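Local coordinates for periplasmic binding protein (Roseiflexus sp. RS-1, PDB 5GJ3) that binds heme, two molecules in the present form, and as a periplasmic binding protein probably hands it on to a bacterial heme-uptake transporter, at residues A[15-20]-A[247-252]; A[27-32]-A[60-65]; A[170-175]-A[259-264]. One frame throughout, in Å; residues are numbered along the deposited sequence.

Contact 1 (A[15-20]-A[247-252]); sequences ITEIIF and GPRTGQ
Ile18, on helix 13-21, and Pro248, in the type I turn from Gly247 to Thr250, bring the two backbones to 6.5 Å between their CA atoms. From the neighbouring position Glu17 reaches across to Arg249, CG anti to the backbone N (chi1 167°) and the chain extended beyond it. Arg249 grips the carboxylate side-on with two nitrogens: NE donates to Glu17 OE2 at 2.6 Å, and NH2 to Glu17 OE1 at 2.8 Å. Both oxygens are met on their syn sides and lie near the guanidinium plane, although the two flat groups are turned 47° apart. The fold here is the two-lobed one of periplasmic binding proteins, and the salt bridge ties the first helix of the N-terminal lobe to the start of the long C-terminal helix 250-267, with Arg249 as N-cap residue. A water accepts from Arg249 N, and its oxygen lies 3.1 Å from Glu17 OE2, to which it donates, giving that oxygen a further partner. Alongside the glutamate chain, Pro248 CD packs on Ile18 CG1 at 3.8 Å and lies equally close to Glu17 CG. Tyr37 makes a cation-pi contact with Arg249, and Leu241 touches both charged side chains.

Contact 2 (A[27-32]-A[60-65]); sequences YVVGVD and LSLNPT
Leu62 points its side chain at the backbone of strand 28-31, where Val29 and Gly30 receive it without any hydrogen bond between the two segments. Leu62 CB lies 3.9 Å from Val29 CG2, the methyl that sits between the backbone N and the carbonyl carbon of its own residue. From there the two side chains run past each other in opposite directions. CG stands anti to the carbonyl carbon (chi1 -58°) and carries the two methyls on beyond the valine to the main chain. Leu62 CD1 meets the main chain, 3.6 Å from Gly30 CA and equally close to Val29 O, while CD2 of the same residue is 4.1 Å from Val29 O. Gly30 leaves room for this: a CB on it would clash with Leu62 CD1. The leucine is presented by the type I turn from Leu60 to Asn63, closed by Asn63 N on Leu60 O at 3.0 Å, and the carbonyl of Leu62 takes a hydrogen bond from Arg7 NH2. Val9 of strand 8-10 touches both Val29 and Leu62, so the turn following helix 56-60 covers one face of the parallel sheet at its edge strand 28-31, while helix 13-21 packs on Val28 and Val31.

Contact 3 (A[170-175]-A[259-264]); sequences AAAGGI and IAFYDA
A Schellman motif ends helix 164-171, and the chain leaving it wraps past the ring of Phe261 on the C-terminal helix 250-267. Gly173 supplies the positive phi of the motif (89°), a conformation in which a side chain would be jammed against the preceding carbonyl oxygen. The ring enters this bend by its CD2-CE2 side. Phe261 CE2 lies 3.7 Å from Ala172 CB, while its CD2 is 3.5 Å from Ala172 O and 3.6 Å from Gly174 N, the two polar backbone atoms approaching the ring obliquely. With CG anti to the carbonyl carbon of its own residue (chi1 -73°), Phe261 extends from the helix toward the bend. In the C-terminal lobe this joins the start of strand 175-176, which pairs in parallel with strand 144-151, to the long helix packed beside it. Gly174 CA comes within 3.9 Å of Phe261 CE2, and a CB there would collide with that atom. Replacing Phe261 with an alanine would probably take the ring contact from Ala172 CB and Gly174 CA and open a gap between the bend and the helix. The ring also touches Val145 and Pro143, and Ala172 O has a hydrogen bond from Thr258 OG1.

How the contacts relate
Contacts 1 and 3 share helix 250-267: the first meets its start, the second a stretch farther along, with centres 22 Å apart and nearest atoms about 8 Å apart. Their segments alternate along the chain, whereas contact 2 is nested within the loop closed by contact 1. These two touch directly, since helix 13-21 lies against strand 28-31, Ile19 CG2 packing on Val28 CG2 at 3.6 Å and Thr16 CG2 on Val31 CG1. Contacts 2 and 3 lie on opposite sides of the chain's centre, about 40 Å between their centres. Contact 1 lies toward the heme site without touching it: the Glu17 side chain is about 8 Å from a bound heme, and that of Ile18 about 8 Å from a zinc ion.

Contact 1 (A[15-20]-A[247-252])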
loop_
_atom_site.group_PDB
_atom_site.type_symbol
_atom_site.label_atom_id
_atom_site.label_comp_id
_atom_site.label_asym_id
_atom_site.label_seq_id
_atom_site.Cartn_x
_atom_site.Cartn_y
_atom_site.Cartn_z
ATOM N N ILE A 15 1.931 3.804 8.810
ATOM C CA ILE A 15 2.515 4.582 9.923
ATOM C C ILE A 15 3.338 3.678 10.860
ATOM O O ILE A 15 4.484 3.999 11.210
ATOM C CB ILE A 15 1.390 5.281 10.692
ATOM C CG1 ILE A 15 0.638 6.199 9.709
ATOM C CG2 ILE A 15 1.986 6.053 11.869
ATOM C CD1 ILE A 15 1.502 7.283 9.063
ATOM N N THR A 16 2.780 2.528 11.210
ATOM C CA THR A 16 3.511 1.547 12.033
ATOM C C THR A 16 4.853 1.157 11.384
ATOM O O THR A 16 5.901 1.212 12.016
ATOM C CB THR A 16 2.651 0.305 12.246
ATOM O OG1 THR A 16 1.440 0.664 12.917
ATOM C CG2 THR A 16 3.410 -0.819 13.019
ATOM N N GLU A 17 4.820 0.829 10.097
ATOM C CA GLU A 17 6.019 0.445 9.358
ATOM C C GLU A 17 7.046 1.559 9.426
ATOM O O GLU A 17 8.247 1.319 9.575
ATOM C CB GLU A 17 5.672 0.145 7.900
ATOM C CG GLU A 17 6.895 0.040 7.007
ATOM C CD GLU A 17 6.610 -0.629 5.646
ATOM O OE1 GLU A 17 5.493 -1.153 5.387
ATOM O OE2 GLU A 17 7.540 -0.662 4.842
ATOM N N ILE A 18 6.572 2.798 9.340
ATOM C CA ILE A 18 7.465 3.927 9.324
ATOM C C ILE A 18 8.084 4.085 10.768
ATOM O O ILE A 18 9.241 4.431 10.884
ATOM C CB ILE A 18 6.715 5.239 8.946
ATOM C CG1 ILE A 18 6.434 5.293 7.429
ATOM C CG2 ILE A 18 7.550 6.447 9.389
ATOM C CD1 ILE A 18 5.434 6.387 7.069
ATOM N N ILE A 19 7.315 3.855 11.835
ATOM C CA ILE A 19 7.865 4.011 13.205
ATOM C C ILE A 19 9.024 3.005 13.362
ATOM O O ILE A 19 10.095 3.362 13.902
ATOM C CB ILE A 19 6.786 3.770 14.291
ATOM C CG1 ILE A 19 5.715 4.896 14.254
ATOM C CG2 ILE A 19 7.386 3.680 15.707
ATOM C CD1 ILE A 19 4.391 4.460 14.896
ATOM N N PHE A 20 8.775 1.756 12.926
ATOM C CA PHE A 20 9.810 0.701 13.007
ATOM C C PHE A 20 11.018 1.051 12.121
ATOM O O PHE A 20 12.142 0.907 12.554
ATOM C CB PHE A 20 9.225 -0.697 12.665
ATOM C CG PHE A 20 8.520 -1.367 13.841
ATOM C CD1 PHE A 20 9.231 -2.183 14.722
ATOM C CD2 PHE A 20 7.161 -1.202 14.039
ATOM C CE1 PHE A 20 8.604 -2.775 15.796
ATOM C CE2 PHE A 20 6.517 -1.804 15.105
ATOM C CZ PHE A 20 7.245 -2.586 16.000
ATOM N N GLY A 247 5.016 3.899 1.675
ATOM C CA GLY A 247 5.842 4.021 2.855
ATOM C C GLY A 247 7.288 3.884 2.487
ATOM O O GLY A 247 7.655 4.183 1.354
ATOM N N PRO A 248 8.128 3.440 3.456
ATOM C CA PRO A 248 9.558 3.433 3.236
ATOM C C PRO A 248 10.017 2.457 2.127
ATOM O O PRO A 248 11.101 2.659 1.557
ATOM C CB PRO A 248 10.131 2.988 4.600
ATOM C CG PRO A 248 9.045 3.281 5.593
ATOM C CD PRO A 248 7.784 2.959 4.806
ATOM N N ARG A 249 9.204 1.441 1.824
ATOM C CA ARG A 249 9.537 0.457 0.782
ATOM C C ARG A 249 9.019 0.789 -0.618
ATOM O O ARG A 249 9.100 -0.049 -1.527
ATOM C CB ARG A 249 9.087 -0.952 1.215
ATOM C CG ARG A 249 9.936 -1.485 2.400
ATOM C CD ARG A 249 9.419 -2.870 2.800
ATOM N NE ARG A 249 8.047 -2.753 3.304
ATOM C CZ ARG A 249 7.135 -3.722 3.357
ATOM N NH1 ARG A 249 7.378 -4.927 2.876
ATOM N NH2 ARG A 249 5.935 -3.455 3.822
ATOM N N THR A 250 8.547 2.024 -0.806
ATOM C CA THR A 250 7.924 2.426 -2.061
ATOM C C THR A 250 8.856 2.277 -3.264
ATOM O O THR A 250 8.436 1.768 -4.306
ATOM C CB THR A 250 7.386 3.874 -2.005
ATOM O OG1 THR A 250 6.381 3.913 -0.987
ATOM C CG2 THR A 250 6.698 4.271 -3.364
ATOM N N GLY A 251 10.107 2.732 -3.106
ATOM C CA GLY A 251 11.136 2.592 -4.091
ATOM C C GLY A 251 11.444 1.124 -4.396
ATOM O O GLY A 251 11.703 0.779 -5.530
ATOM N N GLN A 252 11.421 0.265 -3.392
ATOM C CA GLN A 252 11.696 -1.152 -3.630
ATOM C C GLN A 252 10.536 -1.751 -4.433
ATOM O O GLN A 252 10.743 -2.544 -5.313
ATOM C CB GLN A 252 11.877 -1.883 -2.292
ATOM C CG GLN A 252 13.124 -1.414 -1.528
ATOM C CD GLN A 252 13.038 -1.757 -0.048
ATOM O OE1 GLN A 252 12.420 -2.754 0.331
ATOM N NE2 GLN A 252 13.591 -0.907 0.794
HETATM O O HOH W 1 6.470 0.878 2.314
#

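Contact 2 (A[27-32]-A[60-65])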
loop_
_atom_site.group_PDB
_atom_site.type_symbol
_atom_site.label_atom_id
_atom_site.label_comp_id
_atom_site.label_asym_id
_atom_site.label_seq_id
_atom_site.Cartn_x
_atom_site.Cartn_y
_atom_site.Cartn_z
ATOM N N TYR A 27 8.852 1.266 21.170
ATOM C CA TYR A 27 7.861 2.084 21.904
ATOM C C TYR A 27 6.436 1.871 21.482
ATOM O O TYR A 27 5.544 2.503 22.066
ATOM C CB TYR A 27 8.182 3.565 21.813
ATOM C CG TYR A 27 9.585 3.820 22.272
ATOM C CD1 TYR A 27 9.934 3.731 23.638
ATOM C CD2 TYR A 27 10.584 4.122 21.347
ATOM C CE1 TYR A 27 11.256 3.957 24.055
ATOM C CE2 TYR A 27 11.905 4.338 21.749
ATOM C CZ TYR A 27 12.243 4.248 23.090
ATOM O OH TYR A 27 13.574 4.460 23.431
ATOM N N VAL A 28 6.204 0.974 20.526
ATOM C CA VAL A 28 4.842 0.780 20.025
ATOM C C VAL A 28 4.164 -0.244 20.941
ATOM O O VAL A 28 4.696 -1.319 21.146
ATOM C CB VAL A 28 4.761 0.347 18.522
ATOM C CG1 VAL A 28 3.308 0.086 18.109
ATOM C CG2 VAL A 28 5.453 1.347 17.590
ATOM N N VAL A 29 2.996 0.083 21.468
ATOM C CA VAL A 29 2.255 -0.799 22.359
ATOM C C VAL A 29 0.967 -1.366 21.779
ATOM O O VAL A 29 0.345 -2.283 22.373
ATOM C CB VAL A 29 1.951 -0.153 23.756
ATOM C CG1 VAL A 29 3.225 0.306 24.471
ATOM C CG2 VAL A 29 0.906 0.978 23.684
ATOM N N GLY A 30 0.551 -0.871 20.608
ATOM C CA GLY A 30 -0.715 -1.336 20.022
ATOM C C GLY A 30 -0.726 -0.976 18.559
ATOM O O GLY A 30 -0.206 0.091 18.187
ATOM N N VAL A 31 -1.268 -1.881 17.740
ATOM C CA VAL A 31 -1.340 -1.663 16.274
ATOM C C VAL A 31 -2.684 -2.088 15.716
ATOM O O VAL A 31 -3.407 -2.860 16.344
ATOM C CB VAL A 31 -0.246 -2.435 15.506
ATOM C CG1 VAL A 31 1.134 -1.876 15.835
ATOM C CG2 VAL A 31 -0.350 -3.961 15.736
ATOM N N ASP A 32 -3.001 -1.616 14.511
ATOM C CA ASP A 32 -4.225 -2.048 13.847
ATOM C C ASP A 32 -3.963 -3.326 13.005
ATOM O O ASP A 32 -2.789 -3.689 12.744
ATOM C CB ASP A 32 -4.795 -0.912 12.975
ATOM C CG ASP A 32 -4.251 -0.971 11.535
ATOM O OD1 ASP A 32 -3.086 -0.555 11.312
ATOM O OD2 ASP A 32 -4.996 -1.462 10.637
ATOM N N LEU A 60 -7.517 2.940 24.199
ATOM C CA LEU A 60 -7.325 3.646 25.510
ATOM C C LEU A 60 -6.867 2.755 26.660
ATOM O O LEU A 60 -6.142 3.201 27.559
ATOM C CB LEU A 60 -8.541 4.493 25.889
ATOM C CG LEU A 60 -8.854 5.594 24.865
ATOM C CD1 LEU A 60 -10.262 6.092 25.120
ATOM C CD2 LEU A 60 -7.845 6.759 24.890
ATOM N N SER A 61 -7.240 1.478 26.595
ATOM C CA SER A 61 -6.845 0.547 27.617
ATOM C C SER A 61 -5.336 0.199 27.547
ATOM O O SER A 61 -4.813 -0.436 28.461
ATOM C CB SER A 61 -7.725 -0.689 27.589
ATOM O OG SER A 61 -7.341 -1.546 26.549
ATOM N N LEU A 62 -4.638 0.630 26.492
ATOM C CA LEU A 62 -3.188 0.441 26.435
ATOM C C LEU A 62 -2.422 1.597 27.098
ATOM O O LEU A 62 -1.196 1.607 27.061
ATOM C CB LEU A 62 -2.695 0.265 24.993
ATOM C CG LEU A 62 -3.325 -0.905 24.231
ATOM C CD1 LEU A 62 -2.958 -0.821 22.753
ATOM C CD2 LEU A 62 -2.917 -2.241 24.856
ATOM N N ASN A 63 -3.161 2.571 27.645
ATOM C CA ASN A 63 -2.602 3.786 28.266
ATOM C C ASN A 63 -1.545 4.431 27.419
ATOM O O ASN A 63 -0.391 4.627 27.878
ATOM C CB ASN A 63 -2.037 3.518 29.674
ATOM C CG ASN A 63 -3.041 2.836 30.557
ATOM O OD1 ASN A 63 -2.774 1.765 31.075
ATOM N ND2 ASN A 63 -4.224 3.412 30.671
ATOM N N PRO A 64 -1.928 4.822 26.194
ATOM C CA PRO A 64 -0.927 5.469 25.336
ATOM C C PRO A 64 -0.455 6.821 25.864
ATOM O O PRO A 64 -1.188 7.518 26.565
ATOM C CB PRO A 64 -1.688 5.688 23.982
ATOM C CG PRO A 64 -3.125 5.489 24.277
ATOM C CD PRO A 64 -3.289 4.823 25.620
ATOM N N THR A 65 0.747 7.219 25.483
ATOM C CA THR A 65 1.208 8.599 25.690
ATOM C C THR A 65 0.998 9.324 24.345
ATOM O O THR A 65 0.933 10.553 24.253
ATOM C CB THR A 65 2.723 8.654 26.025
ATOM O OG1 THR A 65 3.476 8.123 24.918
ATOM C CG2 THR A 65 3.053 7.856 27.300
#

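Contact 3 (A[170-175]-A[259-264])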
loop_
_atom_site.group_PDB
_atom_site.type_symbol
_atom_site.label_atom_id
_atom_site.label_comp_id
_atom_site.label_asym_id
_atom_site.label_seq_id
_atom_site.Cartn_x
_atom_site.Cartn_y
_atom_site.Cartn_z
ATOM N N ALA A 170 2.069 3.830 -13.160
ATOM C CA ALA A 170 2.591 4.887 -14.070
ATOM C C ALA A 170 4.050 5.177 -13.802
ATOM O O ALA A 170 4.853 5.189 -14.721
ATOM C CB ALA A 170 1.773 6.173 -13.985
ATOM N N ALA A 171 4.418 5.344 -12.537
ATOM C CA ALA A 171 5.838 5.631 -12.243
ATOM C C ALA A 171 6.744 4.474 -12.585
ATOM O O ALA A 171 7.915 4.684 -12.812
ATOM C CB ALA A 171 6.026 6.052 -10.788
ATOM N N ALA A 172 6.240 3.243 -12.587
ATOM C CA ALA A 172 7.082 2.091 -12.993
ATOM C C ALA A 172 7.124 1.897 -14.523
ATOM O O ALA A 172 7.758 0.955 -15.034
ATOM C CB ALA A 172 6.605 0.799 -12.297
ATOM N N GLY A 173 6.463 2.779 -15.261
ATOM C CA GLY A 173 6.565 2.783 -16.736
ATOM C C GLY A 173 5.543 1.896 -17.440
ATOM O O GLY A 173 5.779 1.466 -18.575
ATOM N N GLY A 174 4.413 1.626 -16.775
ATOM C CA GLY A 174 3.310 0.829 -17.333
ATOM C C GLY A 174 2.104 1.710 -17.599
ATOM O O GLY A 174 2.047 2.859 -17.168
ATOM N N ILE A 175 1.141 1.188 -18.340
ATOM C CA ILE A 175 -0.091 1.935 -18.605
ATOM C C ILE A 175 -1.172 1.256 -17.771
ATOM O O ILE A 175 -1.312 0.010 -17.830
ATOM C CB ILE A 175 -0.513 1.875 -20.103
ATOM C CG1 ILE A 175 0.605 2.369 -21.026
ATOM C CG2 ILE A 175 -1.842 2.582 -20.335
ATOM C CD1 ILE A 175 1.000 3.817 -20.773
ATOM N N ILE A 259 10.957 -3.639 -13.290
ATOM C CA ILE A 259 11.676 -4.835 -13.804
ATOM C C ILE A 259 10.693 -5.773 -14.534
ATOM O O ILE A 259 10.934 -6.188 -15.668
ATOM C CB ILE A 259 12.439 -5.617 -12.674
ATOM C CG1 ILE A 259 13.557 -4.767 -12.016
ATOM C CG2 ILE A 259 13.046 -6.909 -13.229
ATOM C CD1 ILE A 259 14.381 -4.029 -13.012
ATOM N N ALA A 260 9.572 -6.093 -13.887
ATOM C CA ALA A 260 8.532 -6.935 -14.520
ATOM C C ALA A 260 7.911 -6.279 -15.779
ATOM O O ALA A 260 7.720 -6.921 -16.829
ATOM C CB ALA A 260 7.460 -7.261 -13.511
ATOM N N PHE A 261 7.640 -4.982 -15.696
ATOM C CA PHE A 261 7.019 -4.287 -16.816
ATOM C C PHE A 261 7.979 -4.268 -18.006
ATOM O O PHE A 261 7.555 -4.365 -19.175
ATOM C CB PHE A 261 6.696 -2.857 -16.395
ATOM C CG PHE A 261 5.518 -2.723 -15.431
ATOM C CD1 PHE A 261 4.817 -3.841 -14.939
ATOM C CD2 PHE A 261 5.147 -1.448 -14.979
ATOM C CE1 PHE A 261 3.745 -3.672 -14.050
ATOM C CE2 PHE A 261 4.092 -1.267 -14.097
ATOM C CZ PHE A 261 3.391 -2.383 -13.632
ATOM N N TYR A 262 9.276 -4.144 -17.719
ATOM C CA TYR A 262 10.294 -4.074 -18.783
ATOM C C TYR A 262 10.265 -5.388 -19.554
ATOM O O TYR A 262 10.304 -5.397 -20.783
ATOM C CB TYR A 262 11.702 -3.795 -18.188
ATOM C CG TYR A 262 12.794 -3.657 -19.233
ATOM C CD1 TYR A 262 13.108 -2.398 -19.823
ATOM C CD2 TYR A 262 13.528 -4.772 -19.635
ATOM C CE1 TYR A 262 14.124 -2.290 -20.796
ATOM C CE2 TYR A 262 14.540 -4.675 -20.603
ATOM C CZ TYR A 262 14.829 -3.438 -21.171
ATOM O OH TYR A 262 15.834 -3.393 -22.099
ATOM N N ASP A 263 10.195 -6.486 -18.820
ATOM C CA ASP A 263 10.125 -7.809 -19.419
ATOM C C ASP A 263 8.870 -8.000 -20.288
ATOM O O ASP A 263 8.928 -8.531 -21.401
ATOM C CB ASP A 263 10.160 -8.883 -18.337
ATOM C CG ASP A 263 10.326 -10.270 -18.955
ATOM O OD1 ASP A 263 11.461 -10.635 -19.328
ATOM O OD2 ASP A 263 9.315 -10.949 -19.154
ATOM N N ALA A 264 7.736 -7.542 -19.763
ATOM C CA ALA A 264 6.479 -7.553 -20.508
ATOM C C ALA A 264 6.545 -6.687 -21.761
ATOM O O ALA A 264 5.993 -7.091 -22.809
ATOM C CB ALA A 264 5.327 -7.142 -19.613
#